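Local coordinates for dihydrocoumarin hydrolase, AncDHCH1 (Pseudomonas sp., PDB 6C2C), which probably hydrolyses the lactone dihydrocoumarin at a two-zinc site of the metallo-beta-lactamase type and is related to the organophosphate-degrading enzyme methyl-parathion hydrolase, at residues D144-D149 with A201-T206; T118-D123 with F150-A155; I115-T118 with H124-G127. All blocks are in the same frame, centred on the assembly; numbering follows the deposited sequence.

Contact 1: residues D144-D149 with A201-T206. With ZN (zinc ion), chain D.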
ATOM      1  N   ASP A 144     -10.785  -4.785  -8.517  1.00 11.07           N
ATOM      2  CA  ASP A 144     -11.062  -5.117  -9.909  1.00 10.11           C
ATOM      3  C   ASP A 144     -11.472  -6.573 -10.044  1.00 10.36           C
ATOM      4  O   ASP A 144     -10.862  -7.466  -9.455  1.00 11.76           O
ATOM      5  CB  ASP A 144      -9.822  -4.852 -10.760  1.00 11.87           C
ATOM      6  CG  ASP A 144     -10.147  -4.855 -12.258  1.00 12.10           C
ATOM      7  OD1 ASP A 144     -10.132  -5.941 -12.856  1.00 15.16           O
ATOM      8  OD2 ASP A 144     -10.418  -3.822 -12.868  1.00 13.75           O
ATOM      9  N   GLN A 145     -12.488  -6.789 -10.874  1.00 10.07           N
ATOM     10  CA  GLN A 145     -12.970  -8.113 -11.216  1.00 11.88           C
ATOM     11  C   GLN A 145     -11.861  -9.063 -11.652  1.00 12.93           C
ATOM     12  O   GLN A 145     -11.929 -10.257 -11.335  1.00 11.70           O
ATOM     13  CB  GLN A 145     -14.022  -7.968 -12.305  1.00 10.16           C
ATOM     14  CG  GLN A 145     -14.674  -9.345 -12.611  1.00 11.78           C
ATOM     15  CD  GLN A 145     -15.755  -9.684 -11.650  1.00 12.84           C
ATOM     16  OE1 GLN A 145     -15.672 -10.722 -10.941  1.00 16.99           O
ATOM     17  NE2 GLN A 145     -16.801  -8.891 -11.633  1.00 11.76           N
ATOM     18  N   LYS A 146     -10.868  -8.574 -12.363  1.00 11.38           N
ATOM     19  CA  LYS A 146      -9.787  -9.439 -12.786  1.00 11.30           C
ATOM     20  C   LYS A 146      -8.897  -9.950 -11.653  1.00 13.09           C
ATOM     21  O   LYS A 146      -8.393 -11.004 -11.735  1.00 14.10           O
ATOM     22  CB  LYS A 146      -8.887  -8.785 -13.805  1.00 14.99           C
ATOM     23  CG  LYS A 146      -9.502  -8.587 -15.149  1.00 15.70           C
ATOM     24  CD  LYS A 146      -8.583  -7.793 -16.040  1.00 24.30           C
ATOM     25  CE  LYS A 146      -9.233  -7.703 -17.384  1.00 33.87           C
ATOM     26  NZ  LYS A 146      -8.489  -8.557 -18.304  1.00 40.20           N
ATOM     27  N   ASP A 147      -8.766  -9.144 -10.604  1.00 10.60           N
ATOM     28  CA  ASP A 147      -7.980  -9.514  -9.438  1.00 11.47           C
ATOM     29  C   ASP A 147      -8.791 -10.514  -8.626  1.00 13.24           C
ATOM     30  O   ASP A 147      -8.253 -11.496  -8.114  1.00 13.82           O
ATOM     31  CB  ASP A 147      -7.655  -8.283  -8.593  1.00 19.90           C
ATOM     32  CG  ASP A 147      -6.175  -8.159  -8.290  1.00 21.07           C
ATOM     33  OD1 ASP A 147      -5.357  -8.422  -9.197  1.00 19.90           O
ATOM     34  OD2 ASP A 147      -5.828  -7.798  -7.146  1.00 19.90           O
ATOM     35  N   ALA A 148     -10.092 -10.259  -8.511  1.00 12.48           N
ATOM     36  CA  ALA A 148     -10.973 -11.155  -7.783  1.00 12.31           C
ATOM     37  C   ALA A 148     -11.019 -12.537  -8.438  1.00 13.70           C
ATOM     38  O   ALA A 148     -10.851 -13.501  -7.825  1.00 12.96           O
ATOM     39  CB  ALA A 148     -12.385 -10.591  -7.727  1.00 13.71           C
ATOM     40  N   ASP A 149     -11.179 -12.550  -9.739  1.00 12.59           N
ATOM     41  CA  ASP A 149     -11.302 -13.788 -10.407  1.00 13.79           C
ATOM     42  C   ASP A 149      -9.989 -14.570 -10.493  1.00 15.38           C
ATOM     43  O   ASP A 149     -10.017 -15.756 -10.675  1.00 16.91           O
ATOM     44  CB  ASP A 149     -11.941 -13.583 -11.776  1.00 14.04           C
ATOM     45  CG  ASP A 149     -13.404 -13.195 -11.698  1.00 15.87           C
ATOM     46  OD1 ASP A 149     -13.989 -13.171 -10.594  1.00 15.90           O
ATOM     47  OD2 ASP A 149     -13.916 -12.923 -12.781  1.00 14.91           O
ATOM     48  N   ALA A 201      -7.336   1.746 -13.824  1.00 11.36           N
ATOM     49  CA  ALA A 201      -6.616   0.505 -14.051  1.00 11.68           C
ATOM     50  C   ALA A 201      -5.118   0.715 -14.214  1.00 12.08           C
ATOM     51  O   ALA A 201      -4.714   1.608 -14.870  1.00 12.49           O
ATOM     52  CB  ALA A 201      -7.159  -0.191 -15.274  1.00 12.99           C
ATOM     53  N   SER A 202      -4.333  -0.123 -13.543  1.00 10.07           N
ATOM     54  CA  SER A 202      -2.876  -0.074 -13.592  1.00 12.59           C
ATOM     55  C   SER A 202      -2.416  -1.514 -13.447  1.00 13.78           C
ATOM     56  O   SER A 202      -1.646  -1.860 -12.551  1.00 13.56           O
ATOM     57  CB  SER A 202      -2.323   0.783 -12.455  1.00 13.97           C
ATOM     58  OG  SER A 202      -2.766   0.307 -11.196  1.00 12.15           O
ATOM     59  N   HIS A 203      -2.911  -2.344 -14.356  1.00 12.34           N
ATOM     60  CA  HIS A 203      -2.658  -3.754 -14.372  1.00 11.61           C
ATOM     61  C   HIS A 203      -1.244  -4.174 -14.707  1.00 12.25           C
ATOM     62  O   HIS A 203      -0.671  -3.615 -15.543  1.00 14.48           O
ATOM     63  CB  HIS A 203      -3.622  -4.434 -15.340  1.00 12.68           C
ATOM     64  CG  HIS A 203      -5.062  -4.125 -15.080  1.00 10.02           C
ATOM     65  ND1 HIS A 203      -6.071  -4.408 -15.963  1.00 14.76           N
ATOM     66  CD2 HIS A 203      -5.657  -3.593 -13.998  1.00 10.67           C
ATOM     67  CE1 HIS A 203      -7.221  -4.037 -15.429  1.00 12.59           C
ATOM     68  NE2 HIS A 203      -6.996  -3.549 -14.234  1.00 13.11           N
ATOM     69  N   GLY A 204      -0.749  -5.184 -13.999  1.00 12.70           N
ATOM     70  CA  GLY A 204       0.571  -5.708 -14.268  1.00 13.17           C
ATOM     71  C   GLY A 204       1.131  -6.366 -13.042  1.00 11.59           C
ATOM     72  O   GLY A 204       1.413  -7.481 -13.074  1.00 13.10           O
ATOM     73  N   HIS A 205       1.299  -5.602 -11.983  1.00 11.29           N
ATOM     74  CA  HIS A 205       1.783  -6.162 -10.729  1.00 10.43           C
ATOM     75  C   HIS A 205       0.924  -7.383 -10.313  1.00 11.25           C
ATOM     76  O   HIS A 205       1.409  -8.330  -9.807  1.00 11.74           O
ATOM     77  CB  HIS A 205       1.803  -5.104  -9.646  1.00 10.91           C
ATOM     78  CG  HIS A 205       2.273  -5.595  -8.333  1.00  9.90           C
ATOM     79  ND1 HIS A 205       3.546  -6.046  -8.116  1.00  8.97           N
ATOM     80  CD2 HIS A 205       1.630  -5.705  -7.164  1.00 11.38           C
ATOM     81  CE1 HIS A 205       3.656  -6.412  -6.866  1.00 11.19           C
ATOM     82  NE2 HIS A 205       2.503  -6.232  -6.279  1.00 12.34           N
ATOM     83  N   THR A 206      -0.373  -7.216 -10.539  1.00 11.09           N
ATOM     84  CA  THR A 206      -1.329  -8.319 -10.536  1.00 12.81           C
ATOM     85  C   THR A 206      -2.282  -8.077 -11.699  1.00 13.18           C
ATOM     86  O   THR A 206      -2.388  -6.952 -12.178  1.00 11.51           O
ATOM     87  CB  THR A 206      -2.102  -8.401  -9.212  1.00 10.56           C
ATOM     88  OG1 THR A 206      -2.963  -7.249  -9.097  1.00 11.86           O
ATOM     89  CG2 THR A 206      -1.153  -8.536  -8.018  1.00 11.52           C
TER
HETATM   90 ZN    ZN D 402       1.964  -6.434  -4.028  1.00 16.15          ZN
HETATM   91  O   HOH W   1      -8.724  -1.714 -12.554  1.00 16.55           O
HETATM   92  O   HOH W   2       2.174  -6.612  -2.163  1.00  8.83           O
HETATM   93  O   HOH W   3       4.096  -7.088  -4.071  1.00 14.26           O
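The imidazole of His-203 turns an edge to the carboxylate of Asp-144, with Asp-144 OD2 near the ring plane and 3.7 Å from His-203 NE2; the two planes stand 73° apart. That separation is too long for a direct bond, and water 1 spans it, donating to Asp-144 OD2 at 2.7 Å and lying 3.0 Å from His-203 NE2. Asp-144 OD2 also accepts from Gly-189 N. One face of the ring carries Ala-201 CB, displaced toward the rim, while Lys-146 CD approaches obliquely, 4.0 Å from His-203 CE1. Asp-144 also caps helix 145-151: its OD1 accepts from Lys-146 N at 2.8 Å. The direct link is the hydrogen bond from Thr-206 OG1 to Asp-147 OD1, 2.7 Å long, received on the syn side and 23° out of the carboxylate plane. Asp-147 reaches it with chi1 at -128°, away from any staggered value. Gly-208 N donates to the same OD1, and Met-120 N to OD2. A buried carboxylate held by three donors is fixed in rotation and would probably stay ionised. Since Thr-206 directly follows the zinc ligand His-205, the bonds to Asp-147 OD1 tether this ligand loop to the helix's first turn, and that to OD2 ties in the loop of Met-120.

Contact 2: residues T118-D123 with F150-A155. With ZN (zinc ion), chain D; ZN (zinc ion), chain C.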
ATOM      1  N   THR A 118      -6.065  -2.130  -3.794  1.00  8.41           N
ATOM      2  CA  THR A 118      -5.280  -1.942  -5.018  1.00  8.79           C
ATOM      3  C   THR A 118      -5.012  -3.284  -5.704  1.00  9.64           C
ATOM      4  O   THR A 118      -5.110  -3.384  -6.921  1.00 11.17           O
ATOM      5  CB  THR A 118      -3.944  -1.232  -4.706  1.00  9.87           C
ATOM      6  OG1 THR A 118      -3.168  -2.011  -3.759  1.00 11.32           O
ATOM      7  CG2 THR A 118      -4.181   0.205  -4.201  1.00  9.87           C
ATOM      8  N   HIS A 119      -4.772  -4.325  -4.918  1.00  9.54           N
ATOM      9  CA  HIS A 119      -4.569  -5.669  -5.429  1.00 12.12           C
ATOM     10  C   HIS A 119      -4.607  -6.640  -4.263  1.00 11.22           C
ATOM     11  O   HIS A 119      -4.411  -6.249  -3.107  1.00 10.74           O
ATOM     12  CB  HIS A 119      -3.238  -5.790  -6.187  1.00 10.47           C
ATOM     13  CG  HIS A 119      -1.996  -5.581  -5.365  1.00  9.79           C
ATOM     14  ND1 HIS A 119      -1.720  -4.407  -4.678  1.00 10.81           N
ATOM     15  CD2 HIS A 119      -0.935  -6.405  -5.157  1.00 10.39           C
ATOM     16  CE1 HIS A 119      -0.542  -4.516  -4.074  1.00 11.66           C
ATOM     17  NE2 HIS A 119      -0.016  -5.705  -4.372  1.00  9.28           N
ATOM     18  N   MET A 120      -4.881  -7.914  -4.569  1.00 10.95           N
ATOM     19  CA  MET A 120      -5.133  -8.863  -3.469  1.00 11.49           C
ATOM     20  C   MET A 120      -3.901  -9.599  -2.966  1.00 13.09           C
ATOM     21  O   MET A 120      -4.014 -10.728  -2.512  1.00 16.29           O
ATOM     22  CB  MET A 120      -6.219  -9.855  -3.885  1.00 11.75           C
ATOM     23  CG  MET A 120      -7.545  -9.101  -4.144  1.00 11.78           C
ATOM     24  SD  MET A 120      -8.888 -10.290  -4.471  1.00 15.25           S
ATOM     25  CE  MET A 120     -10.211  -9.097  -4.726  1.00 12.77           C
ATOM     26  N   HIS A 121      -2.752  -8.957  -2.886  1.00 10.93           N
ATOM     27  CA  HIS A 121      -1.640  -9.520  -2.156  1.00 11.04           C
ATOM     28  C   HIS A 121      -1.900  -9.458  -0.665  1.00 13.04           C
ATOM     29  O   HIS A 121      -2.715  -8.654  -0.186  1.00 11.55           O
ATOM     30  CB  HIS A 121      -0.355  -8.776  -2.535  1.00 11.08           C
ATOM     31  CG  HIS A 121       0.228  -9.212  -3.846  1.00 10.75           C
ATOM     32  ND1 HIS A 121       1.225  -8.538  -4.508  1.00 11.22           N
ATOM     33  CD2 HIS A 121      -0.057 -10.293  -4.633  1.00 12.61           C
ATOM     34  CE1 HIS A 121       1.551  -9.154  -5.632  1.00 14.81           C
ATOM     35  NE2 HIS A 121       0.787 -10.231  -5.722  1.00 11.23           N
ATOM     36  N   PRO A 122      -1.242 -10.318   0.104  1.00 13.92           N
ATOM     37  CA  PRO A 122      -1.609 -10.467   1.517  1.00 12.68           C
ATOM     38  C   PRO A 122      -1.423  -9.226   2.334  1.00 10.91           C
ATOM     39  O   PRO A 122      -2.192  -9.020   3.265  1.00 11.05           O
ATOM     40  CB  PRO A 122      -0.662 -11.560   2.020  1.00 13.85           C
ATOM     41  CG  PRO A 122       0.430 -11.545   1.053  1.00 17.78           C
ATOM     42  CD  PRO A 122      -0.222 -11.294  -0.287  1.00 14.54           C
ATOM     43  N   ASP A 123      -0.450  -8.408   2.001  1.00 11.20           N
ATOM     44  CA  ASP A 123      -0.158  -7.179   2.732  1.00 11.69           C
ATOM     45  C   ASP A 123      -1.069  -6.055   2.321  1.00 12.44           C
ATOM     46  O   ASP A 123      -0.914  -4.945   2.824  1.00 11.57           O
ATOM     47  CB  ASP A 123       1.295  -6.762   2.519  1.00  9.41           C
ATOM     48  CG  ASP A 123       1.706  -6.654   1.003  1.00 10.47           C
ATOM     49  OD1 ASP A 123       1.421  -7.485   0.144  1.00 12.18           O
ATOM     50  OD2 ASP A 123       2.355  -5.686   0.697  1.00  9.34           O
ATOM     51  N   PHE A 150      -8.854 -13.878 -10.408  1.00 12.63           N
ATOM     52  CA  PHE A 150      -7.591 -14.595 -10.333  1.00 12.11           C
ATOM     53  C   PHE A 150      -7.305 -15.137  -8.938  1.00 13.51           C
ATOM     54  O   PHE A 150      -7.136 -16.345  -8.759  1.00 13.30           O
ATOM     55  CB  PHE A 150      -6.442 -13.698 -10.787  1.00 12.32           C
ATOM     56  CG  PHE A 150      -5.124 -14.412 -10.796  1.00 13.26           C
ATOM     57  CD1 PHE A 150      -4.927 -15.465 -11.700  1.00 17.03           C
ATOM     58  CD2 PHE A 150      -4.143 -14.115  -9.863  1.00 16.87           C
ATOM     59  CE1 PHE A 150      -3.719 -16.201 -11.697  1.00 15.62           C
ATOM     60  CE2 PHE A 150      -2.893 -14.856  -9.869  1.00 15.01           C
ATOM     61  CZ  PHE A 150      -2.728 -15.884 -10.776  1.00 16.08           C
ATOM     62  N   TRP A 151      -7.258 -14.270  -7.926  1.00 11.77           N
ATOM     63  CA  TRP A 151      -6.819 -14.710  -6.613  1.00 11.37           C
ATOM     64  C   TRP A 151      -7.867 -15.501  -5.847  1.00 13.46           C
ATOM     65  O   TRP A 151      -7.502 -16.221  -4.926  1.00 13.80           O
ATOM     66  CB  TRP A 151      -6.436 -13.496  -5.781  1.00 11.24           C
ATOM     67  CG  TRP A 151      -5.313 -12.699  -6.407  1.00 14.02           C
ATOM     68  CD1 TRP A 151      -5.431 -11.528  -7.070  1.00 13.92           C
ATOM     69  CD2 TRP A 151      -3.923 -13.082  -6.490  1.00 11.30           C
ATOM     70  NE1 TRP A 151      -4.177 -11.108  -7.535  1.00 15.98           N
ATOM     71  CE2 TRP A 151      -3.240 -12.031  -7.160  1.00 15.91           C
ATOM     72  CE3 TRP A 151      -3.168 -14.173  -5.977  1.00 14.90           C
ATOM     73  CZ2 TRP A 151      -1.864 -12.079  -7.437  1.00 14.06           C
ATOM     74  CZ3 TRP A 151      -1.800 -14.197  -6.202  1.00 16.02           C
ATOM     75  CH2 TRP A 151      -1.149 -13.151  -6.912  1.00 15.76           C
ATOM     76  N   LEU A 152      -9.157 -15.335  -6.152  1.00 13.57           N
ATOM     77  CA  LEU A 152     -10.217 -15.995  -5.408  1.00 12.79           C
ATOM     78  C   LEU A 152     -10.760 -17.191  -6.190  1.00 13.03           C
ATOM     79  O   LEU A 152     -11.878 -17.608  -5.938  1.00 13.66           O
ATOM     80  CB  LEU A 152     -11.338 -15.022  -5.064  1.00 12.07           C
ATOM     81  CG  LEU A 152     -10.858 -13.677  -4.483  1.00  9.96           C
ATOM     82  CD1 LEU A 152     -12.069 -12.809  -4.303  1.00 12.30           C
ATOM     83  CD2 LEU A 152     -10.134 -13.868  -3.148  1.00 11.69           C
ATOM     84  N   SER A 153      -9.945 -17.788  -7.072  1.00 18.07           N
ATOM     85  CA  SER A 153     -10.352 -18.991  -7.808  1.00 16.43           C
ATOM     86  C   SER A 153      -9.560 -20.207  -7.320  1.00 18.94           C
ATOM     87  O   SER A 153      -8.330 -20.190  -7.247  1.00 17.95           O
ATOM     88  CB  SER A 153     -10.224 -18.750  -9.305  1.00 20.85           C
ATOM     89  OG  SER A 153     -11.389 -17.977  -9.728  1.00 21.30           O
ATOM     90  N   GLN A 154     -10.291 -21.246  -6.901  1.00 17.99           N
ATOM     91  CA  GLN A 154      -9.666 -22.478  -6.417  1.00 19.44           C
ATOM     92  C   GLN A 154      -8.695 -23.077  -7.440  1.00 18.72           C
ATOM     93  O   GLN A 154      -7.632 -23.603  -7.063  1.00 18.00           O
ATOM     94  CB  GLN A 154     -10.774 -23.489  -6.083  1.00 23.34           C
ATOM     95  CG  GLN A 154     -10.247 -24.821  -5.507  1.00 23.32           C
ATOM     96  CD  GLN A 154      -9.626 -24.607  -4.185  1.00 25.50           C
ATOM     97  OE1 GLN A 154     -10.168 -23.817  -3.380  1.00 33.33           O
ATOM     98  NE2 GLN A 154      -8.451 -25.242  -3.920  1.00 20.65           N
ATOM     99  N   ALA A 155      -9.040 -23.022  -8.728  1.00 18.11           N
ATOM    100  CA  ALA A 155      -8.156 -23.613  -9.734  1.00 17.41           C
ATOM    101  C   ALA A 155      -6.789 -22.953  -9.719  1.00 19.78           C
ATOM    102  O   ALA A 155      -5.766 -23.624  -9.866  1.00 17.43           O
ATOM    103  CB  ALA A 155      -8.761 -23.481 -11.144  1.00 20.88           C
TER
HETATM  104 ZN    ZN D 402       1.964  -6.434  -4.028  1.00 16.15          ZN
HETATM  105 ZN    ZN C 401       2.369  -4.892  -1.482  1.00 13.83          ZN
HETATM  106  O   HOH W   2       2.174  -6.612  -2.163  1.00  8.83           O
HETATM  107  O   HOH W   3       4.096  -7.088  -4.071  1.00 14.26           O
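Residues 118-123 hold all but the last histidine of the zinc-binding H-x-H-x-D-H motif (His-119 to His-124) of the metallo-beta-lactamase superfamily, and this loop packs here against the end of helix 145-151. His-121, a ligand of one zinc through ND1 at 2.3 Å, turns its other edge to Trp-151: His-121 NE2 is 3.7 Å from Trp-151 CZ2. The centroids of the imidazole and the six-membered indole ring are 5.2 Å apart with planes at 75°, an offset edge-to-face pair. Beside it, Met-120 CB touches Trp-151 CD1 at 3.7 Å. The methionine chain, extended beyond CG (chi2 -174°, chi3 -180°), carries Met-120 SD on to Leu-152 CG, 3.9 Å away, and keeps the sulfur obliquely beside the indole as a Met-aromatic contact. Phe-150 CD2 covers one indole face over its centre. His-119 binds the same zinc through NE2 at 2.1 Å, its rotation fixed by a nearly in-plane bond from His-119 ND1 to Thr-118 OG1, 2.9 Å long. Asp-123 OD2 binds the second zinc, and Asp-123 OD1 accepts from the metal-bridging water 2. Beyond the contact, Trp-151 and Leu-152 rest on helix 162-180, while Met-120 reaches Ala-148 of helix 145-151 and Val-125 of helix 122-125.

Contact 3: residues I115-T118 with H124-G127. With ZN (zinc ion), chain C.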
ATOM      1  N   ILE A 115     -14.101   0.123   1.213  1.00  8.88           N
ATOM      2  CA  ILE A 115     -12.672  -0.214   1.250  1.00  9.02           C
ATOM      3  C   ILE A 115     -12.287  -0.529  -0.184  1.00 10.95           C
ATOM      4  O   ILE A 115     -12.939  -1.346  -0.834  1.00 11.01           O
ATOM      5  CB  ILE A 115     -12.404  -1.416   2.175  1.00  9.39           C
ATOM      6  CG1 ILE A 115     -12.756  -0.997   3.620  1.00  9.05           C
ATOM      7  CG2 ILE A 115     -10.921  -1.842   2.027  1.00  9.29           C
ATOM      8  CD1 ILE A 115     -12.732  -2.221   4.644  1.00 11.44           C
ATOM      9  N   TYR A 116     -11.251   0.136  -0.693  1.00  8.10           N
ATOM     10  CA  TYR A 116     -10.782  -0.080  -2.066  1.00  9.09           C
ATOM     11  C   TYR A 116      -9.423  -0.762  -2.023  1.00 10.03           C
ATOM     12  O   TYR A 116      -8.515  -0.336  -1.324  1.00 10.63           O
ATOM     13  CB  TYR A 116     -10.688   1.237  -2.856  1.00 12.31           C
ATOM     14  CG  TYR A 116     -11.997   2.020  -2.873  1.00 10.28           C
ATOM     15  CD1 TYR A 116     -13.233   1.385  -2.824  1.00  8.40           C
ATOM     16  CD2 TYR A 116     -11.961   3.401  -2.888  1.00 13.50           C
ATOM     17  CE1 TYR A 116     -14.461   2.136  -2.839  1.00 10.81           C
ATOM     18  CE2 TYR A 116     -13.175   4.147  -2.896  1.00 13.85           C
ATOM     19  CZ  TYR A 116     -14.378   3.470  -2.815  1.00 11.67           C
ATOM     20  OH  TYR A 116     -15.530   4.292  -2.814  1.00 11.77           O
ATOM     21  N   ILE A 117      -9.320  -1.909  -2.694  1.00  9.93           N
ATOM     22  CA  ILE A 117      -8.136  -2.749  -2.642  1.00 10.03           C
ATOM     23  C   ILE A 117      -7.334  -2.547  -3.922  1.00  9.43           C
ATOM     24  O   ILE A 117      -7.853  -2.746  -5.038  1.00 10.44           O
ATOM     25  CB  ILE A 117      -8.570  -4.211  -2.486  1.00 10.43           C
ATOM     26  CG1 ILE A 117      -9.295  -4.424  -1.155  1.00  9.84           C
ATOM     27  CG2 ILE A 117      -7.368  -5.122  -2.665  1.00 10.79           C
ATOM     28  CD1 ILE A 117      -8.404  -4.056   0.065  1.00 11.51           C
ATOM     29  N   THR A 118      -6.065  -2.130  -3.794  1.00  8.41           N
ATOM     30  CA  THR A 118      -5.280  -1.942  -5.018  1.00  8.79           C
ATOM     31  C   THR A 118      -5.012  -3.284  -5.704  1.00  9.64           C
ATOM     32  O   THR A 118      -5.110  -3.384  -6.921  1.00 11.17           O
ATOM     33  CB  THR A 118      -3.944  -1.232  -4.706  1.00  9.87           C
ATOM     34  OG1 THR A 118      -3.168  -2.011  -3.759  1.00 11.32           O
ATOM     35  CG2 THR A 118      -4.181   0.205  -4.201  1.00  9.87           C
ATOM     36  N   HIS A 124      -2.094  -6.340   1.517  1.00  9.00           N
ATOM     37  CA  HIS A 124      -3.133  -5.342   1.231  1.00  8.93           C
ATOM     38  C   HIS A 124      -4.525  -5.765   1.627  1.00 10.84           C
ATOM     39  O   HIS A 124      -5.361  -4.890   1.952  1.00 10.62           O
ATOM     40  CB  HIS A 124      -3.118  -4.971  -0.263  1.00  8.70           C
ATOM     41  CG  HIS A 124      -1.743  -4.479  -0.677  1.00  8.47           C
ATOM     42  ND1 HIS A 124      -1.419  -3.148  -0.831  1.00  9.75           N
ATOM     43  CD2 HIS A 124      -0.588  -5.175  -0.834  1.00  8.06           C
ATOM     44  CE1 HIS A 124      -0.121  -3.039  -1.087  1.00  9.94           C
ATOM     45  NE2 HIS A 124       0.404  -4.268  -1.077  1.00  7.38           N
ATOM     46  N   VAL A 125      -4.805  -7.066   1.671  1.00 11.55           N
ATOM     47  CA  VAL A 125      -6.125  -7.549   2.059  1.00  9.81           C
ATOM     48  C   VAL A 125      -6.166  -8.198   3.433  1.00 10.60           C
ATOM     49  O   VAL A 125      -7.276  -8.433   3.932  1.00 10.64           O
ATOM     50  CB  VAL A 125      -6.695  -8.550   1.015  1.00 10.04           C
ATOM     51  CG1 VAL A 125      -6.913  -7.852  -0.313  1.00 11.90           C
ATOM     52  CG2 VAL A 125      -5.812  -9.834   0.829  1.00 13.53           C
ATOM     53  N   GLY A 126      -5.016  -8.553   4.057  1.00 10.66           N
ATOM     54  CA  GLY A 126      -5.055  -9.299   5.319  1.00 11.13           C
ATOM     55  C   GLY A 126      -5.809  -8.557   6.403  1.00 10.64           C
ATOM     56  O   GLY A 126      -6.560  -9.167   7.195  1.00 12.16           O
ATOM     57  N   GLY A 127      -5.697  -7.220   6.388  1.00 10.41           N
ATOM     58  CA  GLY A 127      -6.402  -6.414   7.377  1.00 10.54           C
ATOM     59  C   GLY A 127      -7.915  -6.486   7.290  1.00  9.99           C
ATOM     60  O   GLY A 127      -8.591  -6.080   8.254  1.00 13.00           O
TER
HETATM   61 ZN    ZN C 401       2.369  -4.892  -1.482  1.00 13.83          ZN
HETATM   62  O   HOH W   2       2.174  -6.612  -2.163  1.00  8.83           O
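Both ring nitrogens of His-124, whose imidazole packs beside Thr-118, are engaged: His-124 NE2 binds zinc at 2.1 Å, and His-124 ND1 has its hydrogen-bond partner in Asp-84 OD2. The hydroxyl of Thr-118 meets the imidazole obliquely, with Thr-118 OG1 3.6 Å from His-124 ND1 and no direct bond. Asp-84 joins the two segments instead, since its OD1 accepts from Thr-118 N while its OD2 takes His-124 ND1; this second-shell carboxylate thereby fixes the rotation of the metal ligand and would probably make its zinc-bound nitrogen a stronger donor. The remaining contact is apolar. Ile-117 lies with CG2 3.6 Å from Val-125 CG1, the two side chains crossing at about a right angle. The longer branch of Ile-117 is bent at its second torsion (chi2 -59°), which brings Ile-117 CD1 within 3.7 Å of His-124 O, a carbonyl that accepts a bond from Thr-85 OG1. Val-125 CG1 touches CD1 of the same isoleucine as well, at 4.1 Å, and so meets both of its branches. Through this pairing the short helix 122-125 packs back against the residues just after strand 114-116, the placing of the H-x-H-x-D-H loop characteristic of the metallo-beta-lactamase fold, where the loop and short helix that follow the strand carry ligands to both zincs.

All three contacts are largely buried, but the centre of contact 3 lies about 8 Å from the centre of the chain, those of contacts 1 and 2 about 15 Å. Their chemistry differs: contact 1, bordered by exposed Lys-146 and partly exposed His-203, relies on carboxylate bonds and a water, contact 2 on aromatic and sulfur packing, and contact 3 on aliphatic packing beside a zinc ligand. Contacts 1 and 2 share helix 145-151, and Asp-147 joins them; contacts 2 and 3 share Thr-118 and helix 122-125. Together they supply His-119, His-121, Asp-123, His-124 and His-205, five of the zinc ligands, around bridging water 2; Asp-226 and His-273 complete the set of protein ligands.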